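Local atomic coordinates of beta-d-glucoside glucohydrolase (Hypocrea jecorina, PDB entry 3ZZ1), a protein that probably hydrolyses terminal, non-reducing beta-D-glucosyl residues, releasing beta-D-glucose during cellulose breakdown. Residues D61-F75 with G379-Y391. Numbering follows the deposited sequence.
Sequences DGPLGVRYSTGSTAF and GMGWGSGAVNYPY
V387 drives its two methyls into the curve of 61-75. CG2 lies 3.5 Å from L64 CD1 and 3.6 Å from A74 CB, while CG1 rests against the carbonyl oxygens of G65 and V66; a branched residue suits a place with walls on two sides. The torsion of V387 (chi1 -62°) sets CG1 anti to its own carbonyl carbon and brings CG2 round to L64 and A74. M380, bent at its last torsion, lays its sulfur across both L64 methyls. A74 is small enough to sit against Y389 as well, its CB 3.6 Å from CD1 of that ring, and P390 packs its ring on the S72 carbonyl.

Beside S384 the interaction is ionic: a long, flat arginine can pack on the backbone and still reach two carboxylates. The extended R67 lays one guanidinium face over S384 CA and takes the Y68 hydroxyl oxygen on the opposite face. Its NH1 makes a salt bridge to D61 OD2 (2.9 Å), and NH2 makes another to D370. A methionine here would probably leave D61 and D370 without their shared positive mate.

Water bridges the polar groups: one molecule donates to N388 O (2.6 Å) and pairs with S72 OG. The arrangement is an interdomain loop-loop interface of glycoside hydrolase family 3, where the loop after strand 58-60 of the TIM-barrel-type N-terminal domain meets a loop of the C-terminal domain.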
# COMPACT_ATOMS: atom_id res chain seq x y z
N ASP A 61 -6.22 3.04 14.08
CA ASP A 61 -5.72 3.35 12.75
C ASP A 61 -4.34 4.00 12.87
O ASP A 61 -4.00 4.53 13.93
CB ASP A 61 -6.70 4.30 12.04
CG ASP A 61 -7.96 3.60 11.57
OD1 ASP A 61 -7.86 2.51 10.98
OD2 ASP A 61 -9.06 4.16 11.79
N GLY A 62 -3.51 3.93 11.83
CA GLY A 62 -3.77 3.15 10.62
C GLY A 62 -2.47 2.82 9.90
O GLY A 62 -1.41 2.78 10.53
N PRO A 63 -2.55 2.61 8.58
CA PRO A 63 -1.44 2.11 7.75
C PRO A 63 -0.19 3.00 7.67
O PRO A 63 0.88 2.49 7.33
CB PRO A 63 -2.08 1.97 6.36
CG PRO A 63 -3.55 1.87 6.63
CD PRO A 63 -3.77 2.80 7.78
N LEU A 64 -0.31 4.29 7.96
CA LEU A 64 0.85 5.20 7.92
C LEU A 64 1.16 5.88 9.25
O LEU A 64 1.90 6.87 9.30
CB LEU A 64 0.73 6.22 6.78
CG LEU A 64 -0.51 7.12 6.61
CD1 LEU A 64 -0.57 8.23 7.64
CD2 LEU A 64 -0.55 7.71 5.22
N GLY A 65 0.60 5.36 10.34
CA GLY A 65 0.88 5.91 11.66
C GLY A 65 -0.31 5.96 12.59
O GLY A 65 -1.41 5.52 12.23
N VAL A 66 -0.08 6.49 13.78
CA VAL A 66 -1.08 6.50 14.84
C VAL A 66 -2.09 7.62 14.60
O VAL A 66 -1.73 8.79 14.58
CB VAL A 66 -0.43 6.67 16.24
CG1 VAL A 66 -1.47 6.54 17.34
CG2 VAL A 66 0.69 5.66 16.45
N ARG A 67 -3.36 7.24 14.42
CA ARG A 67 -4.44 8.21 14.21
C ARG A 67 -4.85 8.88 15.52
O ARG A 67 -4.85 8.25 16.57
CB ARG A 67 -5.65 7.52 13.59
CG ARG A 67 -6.72 8.47 13.04
CD ARG A 67 -7.89 7.68 12.52
NE ARG A 67 -8.90 8.52 11.89
CZ ARG A 67 -10.07 8.07 11.42
NH1 ARG A 67 -10.38 6.78 11.52
NH2 ARG A 67 -10.92 8.91 10.86
N TYR A 68 -5.19 10.17 15.41
CA TYR A 68 -5.65 11.02 16.52
C TYR A 68 -4.55 11.40 17.51
O TYR A 68 -4.80 12.10 18.49
CB TYR A 68 -6.84 10.40 17.27
CG TYR A 68 -8.04 10.06 16.41
CD1 TYR A 68 -8.70 11.05 15.68
CD2 TYR A 68 -8.53 8.76 16.35
CE1 TYR A 68 -9.81 10.74 14.89
CE2 TYR A 68 -9.63 8.44 15.58
CZ TYR A 68 -10.27 9.43 14.85
OH TYR A 68 -11.36 9.09 14.08
N SER A 69 -3.33 10.97 17.24
CA SER A 69 -2.21 11.29 18.10
C SER A 69 -1.67 12.69 17.82
O SER A 69 -1.71 13.16 16.68
CB SER A 69 -1.10 10.25 17.95
OG SER A 69 0.04 10.59 18.72
N THR A 70 -1.18 13.34 18.86
CA THR A 70 -0.59 14.66 18.75
C THR A 70 0.93 14.60 18.90
O THR A 70 1.60 15.61 18.75
CB THR A 70 -1.17 15.65 19.78
OG1 THR A 70 -1.07 15.08 21.10
CG2 THR A 70 -2.62 15.96 19.46
N GLY A 71 1.46 13.41 19.18
CA GLY A 71 2.90 13.25 19.32
C GLY A 71 3.50 12.14 18.47
O GLY A 71 4.51 11.55 18.84
N SER A 72 2.87 11.87 17.33
CA SER A 72 3.30 10.78 16.47
C SER A 72 3.81 11.28 15.11
O SER A 72 3.52 12.41 14.70
CB SER A 72 2.16 9.79 16.26
OG SER A 72 1.05 10.43 15.67
N THR A 73 4.56 10.41 14.45
CA THR A 73 5.05 10.67 13.10
C THR A 73 3.95 10.37 12.09
O THR A 73 3.20 9.40 12.23
CB THR A 73 6.31 9.81 12.81
OG1 THR A 73 7.36 10.15 13.73
CG2 THR A 73 6.82 10.02 11.38
N ALA A 74 3.85 11.23 11.08
CA ALA A 74 3.05 10.96 9.89
C ALA A 74 3.96 10.32 8.84
O ALA A 74 4.70 11.02 8.14
CB ALA A 74 2.44 12.24 9.36
N PHE A 75 3.91 9.00 8.75
CA PHE A 75 4.73 8.29 7.77
C PHE A 75 4.14 8.47 6.38
O PHE A 75 2.98 8.87 6.23
CB PHE A 75 4.86 6.81 8.14
CG PHE A 75 5.66 6.57 9.40
CD1 PHE A 75 5.03 6.55 10.64
CD2 PHE A 75 7.03 6.36 9.34
CE1 PHE A 75 5.75 6.33 11.81
CE2 PHE A 75 7.77 6.13 10.50
CZ PHE A 75 7.13 6.12 11.74
N GLY A 379 0.34 15.78 1.27
CA GLY A 379 1.22 14.73 1.78
C GLY A 379 0.61 13.34 1.80
O GLY A 379 1.32 12.35 1.97
N MET A 380 -0.71 13.27 1.62
CA MET A 380 -1.45 12.00 1.64
C MET A 380 -2.91 12.24 1.27
O MET A 380 -3.37 13.38 1.24
CB MET A 380 -1.37 11.35 3.02
CG MET A 380 -2.10 12.12 4.12
SD MET A 380 -1.74 11.50 5.77
CE MET A 380 0.04 11.71 5.83
N GLY A 381 -3.64 11.15 1.04
CA GLY A 381 -5.07 11.23 0.77
C GLY A 381 -5.88 11.36 2.05
O GLY A 381 -5.33 11.58 3.13
N TRP A 382 -7.20 11.22 1.93
CA TRP A 382 -8.09 11.43 3.07
C TRP A 382 -8.78 10.15 3.57
O TRP A 382 -8.83 9.14 2.87
CB TRP A 382 -9.10 12.54 2.79
CG TRP A 382 -10.19 12.24 1.78
CD1 TRP A 382 -11.27 11.42 1.95
CD2 TRP A 382 -10.31 12.80 0.46
NE1 TRP A 382 -12.04 11.41 0.82
CE2 TRP A 382 -11.48 12.25 -0.11
CE3 TRP A 382 -9.55 13.70 -0.29
CZ2 TRP A 382 -11.91 12.57 -1.41
CZ3 TRP A 382 -9.97 14.02 -1.58
CH2 TRP A 382 -11.13 13.45 -2.12
N GLY A 383 -9.31 10.23 4.79
CA GLY A 383 -10.09 9.14 5.37
C GLY A 383 -9.45 8.61 6.63
O GLY A 383 -8.68 9.31 7.28
N SER A 384 -9.77 7.36 6.96
CA SER A 384 -9.28 6.71 8.18
C SER A 384 -7.78 6.44 8.15
O SER A 384 -7.17 6.20 9.19
CB SER A 384 -10.03 5.40 8.40
OG SER A 384 -9.66 4.42 7.43
N GLY A 385 -7.19 6.47 6.95
CA GLY A 385 -5.77 6.18 6.78
C GLY A 385 -4.88 7.41 6.81
O GLY A 385 -3.68 7.32 6.54
N ALA A 386 -5.47 8.56 7.13
CA ALA A 386 -4.74 9.80 7.29
C ALA A 386 -4.48 10.08 8.78
O ALA A 386 -5.19 9.55 9.63
CB ALA A 386 -5.52 10.95 6.66
N VAL A 387 -3.45 10.88 9.07
CA VAL A 387 -3.11 11.25 10.45
C VAL A 387 -2.75 12.74 10.57
O VAL A 387 -2.61 13.43 9.56
CB VAL A 387 -1.92 10.41 11.03
CG1 VAL A 387 -2.26 8.92 11.09
CG2 VAL A 387 -0.65 10.64 10.23
N ASN A 388 -2.59 13.21 11.80
CA ASN A 388 -2.11 14.56 12.08
C ASN A 388 -0.61 14.70 11.78
O ASN A 388 0.17 13.79 12.07
CB ASN A 388 -2.33 14.91 13.56
CG ASN A 388 -3.79 15.03 13.93
OD1 ASN A 388 -4.23 14.43 14.91
ND2 ASN A 388 -4.54 15.82 13.17
N TYR A 389 -0.24 15.85 11.22
CA TYR A 389 1.16 16.19 11.02
C TYR A 389 1.75 16.82 12.28
O TYR A 389 1.18 17.77 12.81
CB TYR A 389 1.32 17.17 9.85
CG TYR A 389 1.01 16.59 8.50
CD1 TYR A 389 1.77 15.53 7.99
CD2 TYR A 389 -0.02 17.09 7.72
CE1 TYR A 389 1.49 14.98 6.74
CE2 TYR A 389 -0.30 16.56 6.47
CZ TYR A 389 0.45 15.51 5.99
OH TYR A 389 0.17 14.99 4.75
N PRO A 390 2.88 16.29 12.76
CA PRO A 390 3.56 16.95 13.87
C PRO A 390 4.26 18.23 13.39
O PRO A 390 4.49 19.15 14.17
CB PRO A 390 4.58 15.91 14.33
CG PRO A 390 4.85 15.08 13.11
CD PRO A 390 3.55 15.04 12.36
N TYR A 391 4.58 18.24 12.10
CA TYR A 391 5.13 19.40 11.40
C TYR A 391 4.96 19.09 9.91
O TYR A 391 4.55 17.97 9.55
CB TYR A 391 6.62 19.61 11.74
CG TYR A 391 7.51 18.48 11.30
CD1 TYR A 391 7.72 17.37 12.12
CD2 TYR A 391 8.15 18.51 10.05
CE1 TYR A 391 8.54 16.32 11.71
CE2 TYR A 391 8.96 17.47 9.64
CZ TYR A 391 9.15 16.37 10.47
OH TYR A 391 9.96 15.34 10.06
O HOH W 1 -2.42 5.93 9.32
O HOH W 2 -2.35 11.25 14.46
O HOH W 3 0.35 11.56 13.37